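Local coordinates for protein 2-hydroxyhepta-2,4-diene-1,7-dioate isomerase (Corynebacterium glutamicum, PDB 4DBF) that binds magnesium and probably acts as a lyase or isomerase of the fumarylacetoacetate hydrolase family, likely an oxaloacetate decarboxylase, at residues A[107-115]-A[180-190]. Residues are numbered along the deposited sequence; the frame is centred on the assembly and turned at random.
Sequences PTLFLKPPT and WARAKGIDTFG
At the edge of the magnesium site, strand 108-112 and the short helix 181-185 with the turn after it meet through two lysines and an aromatic pair. Lys-112 spans the gap: its chain, bent at chi3 (92°) and chi4, delivers NZ to two backbone carbonyls, Lys-184 O at 2.6 Å and Phe-189 O at 2.9 Å. The first is approached in the carbonyl plane on a lone pair, the second from above its plane. A salt bridge to Asp-167, a ligand of the magnesium ion, completes the grip, so this one nitrogen ties the strand to the backbone of Lys-184 and Phe-189 and to a metal ligand. Lys-184 sends its own NZ to Ser-169 and Asp-167, its side chain about 4 Å from the ion; the two lysines take different oxygens of the same carboxylate, Lys-112 on OD1 and Lys-184 on OD2.

Toward the start of the strand, Trp-180 sets its edge against one face of Phe-110, a T-shaped stack with planes at 82° and Trp-180 CE3 3.7 Å from Phe-110 CD1, near the rim of the phenyl. Phe-110 reaches it with CG between the backbone N and the carbonyl carbon (chi1 68°). Thr-108 CG2 adds a methyl beside the indole, while its OG1 hydrogen-bonds to the backbone O of Asp-177 of the second subunit.

Farther along, Pro-113 CD packs on Gly-185 CA at 3.5 Å. Waters bridge Leu-111 O to Ala-181 O, and Thr-115 OG1 to Gly-185 O and Asp-187 OD1. Asp-187 OD2 turns to Lys-148 and Thr-247 of the second subunit. Two lysines sharing the carboxylate of Asp-167, which with Glu-136 and Glu-138 holds the magnesium ion, place this contact in the metal centre of the FAH-family domain.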
loop_
_atom_site.group_PDB
_atom_site.type_symbol
_atom_site.label_atom_id
_atom_site.label_comp_id
_atom_site.label_asym_id
_atom_site.label_seq_id
_atom_site.Cartn_x
_atom_site.Cartn_y
_atom_site.Cartn_z
ATOM N N PRO A 107 -2.628 16.906 11.178
ATOM C CA PRO A 107 -2.920 15.550 10.752
ATOM C C PRO A 107 -2.053 15.112 9.594
ATOM O O PRO A 107 -1.725 15.891 8.778
ATOM C CB PRO A 107 -4.365 15.640 10.334
ATOM C CG PRO A 107 -4.934 16.677 11.218
ATOM C CD PRO A 107 -3.851 17.696 11.270
ATOM N N THR A 108 -1.698 13.852 9.558
ATOM C CA THR A 108 -0.820 13.347 8.557
ATOM C C THR A 108 -1.342 12.014 8.048
ATOM O O THR A 108 -1.881 11.275 8.783
ATOM C CB THR A 108 0.592 13.176 9.132
ATOM O OG1 THR A 108 1.529 12.960 8.100
ATOM C CG2 THR A 108 0.629 12.052 10.111
ATOM N N LEU A 109 -1.132 11.757 6.780
ATOM C CA LEU A 109 -1.558 10.558 6.134
ATOM C C LEU A 109 -0.481 9.497 6.223
ATOM O O LEU A 109 0.650 9.790 6.162
ATOM C CB LEU A 109 -1.829 10.913 4.689
ATOM C CG LEU A 109 -2.279 9.962 3.626
ATOM C CD1 LEU A 109 -2.840 10.764 2.465
ATOM C CD2 LEU A 109 -1.095 9.166 3.175
ATOM N N PHE A 110 -0.874 8.251 6.359
ATOM C CA PHE A 110 0.054 7.151 6.201
ATOM C C PHE A 110 -0.644 5.916 5.625
ATOM O O PHE A 110 -1.837 5.896 5.469
ATOM C CB PHE A 110 0.828 6.862 7.486
ATOM C CG PHE A 110 0.005 6.322 8.586
ATOM C CD1 PHE A 110 -0.690 7.142 9.391
ATOM C CD2 PHE A 110 -0.046 4.998 8.821
ATOM C CE1 PHE A 110 -1.462 6.660 10.392
ATOM C CE2 PHE A 110 -0.820 4.500 9.813
ATOM C CZ PHE A 110 -1.537 5.326 10.600
ATOM N N LEU A 111 0.145 4.921 5.297
ATOM C CA LEU A 111 -0.378 3.714 4.684
ATOM C C LEU A 111 -0.197 2.496 5.562
ATOM O O LEU A 111 0.796 2.378 6.172
ATOM C CB LEU A 111 0.291 3.472 3.354
ATOM C CG LEU A 111 0.171 4.579 2.310
ATOM C CD1 LEU A 111 1.059 4.382 1.121
ATOM C CD2 LEU A 111 -1.246 4.743 1.897
ATOM N N LYS A 112 -1.184 1.613 5.566
ATOM C CA LYS A 112 -1.026 0.255 6.059
ATOM C C LYS A 112 -1.144 -0.662 4.851
ATOM O O LYS A 112 -1.956 -0.437 4.034
ATOM C CB LYS A 112 -2.070 -0.124 7.103
ATOM C CG LYS A 112 -1.943 0.535 8.459
ATOM C CD LYS A 112 -3.166 0.350 9.332
ATOM C CE LYS A 112 -3.110 -0.864 10.227
ATOM N NZ LYS A 112 -2.300 -0.712 11.435
ATOM N N PRO A 113 -0.289 -1.665 4.752
ATOM C CA PRO A 113 -0.289 -2.556 3.614
ATOM C C PRO A 113 -1.458 -3.514 3.709
ATOM O O PRO A 113 -1.857 -3.801 4.796
ATOM C CB PRO A 113 1.004 -3.303 3.794
ATOM C CG PRO A 113 1.133 -3.433 5.240
ATOM C CD PRO A 113 0.604 -2.160 5.801
ATOM N N PRO A 114 -1.964 -3.985 2.573
ATOM C CA PRO A 114 -3.101 -4.914 2.533
ATOM C C PRO A 114 -2.897 -6.201 3.323
ATOM O O PRO A 114 -3.796 -6.798 3.834
ATOM C CB PRO A 114 -3.233 -5.236 1.053
ATOM C CG PRO A 114 -2.627 -4.100 0.371
ATOM C CD PRO A 114 -1.530 -3.607 1.240
ATOM N N THR A 115 -1.651 -6.579 3.409
ATOM C CA THR A 115 -1.226 -7.707 4.167
ATOM C C THR A 115 -1.405 -7.562 5.678
ATOM O O THR A 115 -1.354 -8.504 6.372
ATOM C CB THR A 115 0.228 -8.059 3.835
ATOM O OG1 THR A 115 0.999 -6.886 3.747
ATOM C CG2 THR A 115 0.274 -8.747 2.540
ATOM N N TRP A 180 6.179 5.301 10.496
ATOM C CA TRP A 180 5.322 4.428 11.181
ATOM C C TRP A 180 4.978 3.150 10.385
ATOM O O TRP A 180 4.337 2.265 10.934
ATOM C CB TRP A 180 4.014 5.114 11.542
ATOM C CG TRP A 180 4.134 6.331 12.427
ATOM C CD1 TRP A 180 5.204 6.710 13.226
ATOM C CD2 TRP A 180 3.143 7.353 12.558
ATOM N NE1 TRP A 180 4.924 7.911 13.845
ATOM C CE2 TRP A 180 3.641 8.303 13.491
ATOM C CE3 TRP A 180 1.856 7.528 12.023
ATOM C CZ2 TRP A 180 2.948 9.457 13.803
ATOM C CZ3 TRP A 180 1.123 8.704 12.367
ATOM C CH2 TRP A 180 1.680 9.636 13.267
ATOM N N ALA A 181 5.354 3.109 9.108
ATOM C CA ALA A 181 4.953 1.989 8.235
ATOM C C ALA A 181 5.159 0.595 8.853
ATOM O O ALA A 181 4.245 -0.173 8.914
ATOM C CB ALA A 181 5.680 2.059 6.896
ATOM N N ARG A 182 6.348 0.293 9.327
ATOM C CA ARG A 182 6.573 -1.031 9.959
ATOM C C ARG A 182 5.780 -1.280 11.237
ATOM O O ARG A 182 5.094 -2.318 11.388
ATOM C CB ARG A 182 8.101 -1.270 10.168
ATOM C CG ARG A 182 8.413 -2.675 10.637
ATOM C CD ARG A 182 9.945 -2.929 10.509
ATOM N NE ARG A 182 10.717 -2.089 11.453
ATOM C CZ ARG A 182 11.646 -2.563 12.306
ATOM N NH1 ARG A 182 11.900 -3.863 12.364
ATOM N NH2 ARG A 182 12.345 -1.732 13.085
ATOM N N ALA A 183 5.785 -0.309 12.131
ATOM C CA ALA A 183 5.087 -0.421 13.419
ATOM C C ALA A 183 3.601 -0.713 13.233
ATOM O O ALA A 183 2.973 -1.285 14.137
ATOM C CB ALA A 183 5.164 0.920 14.190
ATOM N N LYS A 184 3.008 -0.227 12.114
ATOM C CA LYS A 184 1.562 -0.348 11.947
ATOM C C LYS A 184 1.205 -1.343 10.844
ATOM O O LYS A 184 0.041 -1.535 10.534
ATOM C CB LYS A 184 0.996 1.024 11.607
ATOM C CG LYS A 184 1.097 2.039 12.812
ATOM C CD LYS A 184 0.452 3.330 12.460
ATOM C CE LYS A 184 0.284 4.235 13.746
ATOM N NZ LYS A 184 -1.088 4.117 14.361
ATOM N N GLY A 185 2.234 -1.906 10.219
ATOM C CA GLY A 185 2.100 -2.616 8.931
ATOM C C GLY A 185 2.477 -4.097 9.031
ATOM O O GLY A 185 2.398 -4.820 8.037
ATOM N N ILE A 186 2.799 -4.546 10.249
ATOM C CA ILE A 186 3.094 -5.994 10.508
ATOM C C ILE A 186 1.808 -6.805 10.167
ATOM O O ILE A 186 0.685 -6.346 10.427
ATOM C CB ILE A 186 3.567 -6.171 11.951
ATOM C CG1 ILE A 186 5.019 -5.654 12.034
ATOM C CG2 ILE A 186 3.592 -7.652 12.410
ATOM C CD1 ILE A 186 5.525 -5.245 13.473
ATOM N N ASP A 187 1.943 -7.963 9.544
ATOM C CA ASP A 187 0.812 -8.825 9.274
ATOM C C ASP A 187 -0.119 -8.896 10.515
ATOM O O ASP A 187 0.335 -9.047 11.589
ATOM C CB ASP A 187 1.260 -10.247 8.919
ATOM C CG ASP A 187 1.905 -10.383 7.563
ATOM O OD1 ASP A 187 2.066 -9.451 6.836
ATOM O OD2 ASP A 187 2.298 -11.496 7.263
ATOM N N THR A 188 -1.412 -8.812 10.286
ATOM C CA THR A 188 -2.491 -8.851 11.279
ATOM C C THR A 188 -2.697 -7.549 12.109
ATOM O O THR A 188 -3.626 -7.485 12.922
ATOM C CB THR A 188 -2.504 -10.079 12.282
ATOM O OG1 THR A 188 -1.491 -9.857 13.272
ATOM C CG2 THR A 188 -2.341 -11.465 11.539
ATOM N N PHE A 189 -1.883 -6.511 11.823
ATOM C CA PHE A 189 -1.995 -5.290 12.608
ATOM C C PHE A 189 -3.127 -4.372 12.077
ATOM O O PHE A 189 -3.241 -3.239 12.523
ATOM C CB PHE A 189 -0.654 -4.539 12.578
ATOM C CG PHE A 189 0.269 -4.996 13.621
ATOM C CD1 PHE A 189 0.166 -6.309 14.105
ATOM C CD2 PHE A 189 1.167 -4.091 14.216
ATOM C CE1 PHE A 189 1.019 -6.737 15.145
ATOM C CE2 PHE A 189 2.025 -4.498 15.234
ATOM C CZ PHE A 189 1.986 -5.839 15.695
ATOM N N GLY A 190 -3.965 -4.874 11.157
ATOM C CA GLY A 190 -5.162 -4.108 10.758
ATOM C C GLY A 190 -6.460 -4.936 10.793
ATOM O O GLY A 190 -7.137 -5.048 9.760
HETATM O O HOH W 1 1.694 0.369 7.988
HETATM O O HOH W 2 1.553 -6.850 6.534
HETATM O O HOH W 3 -3.154 -10.062 8.167
#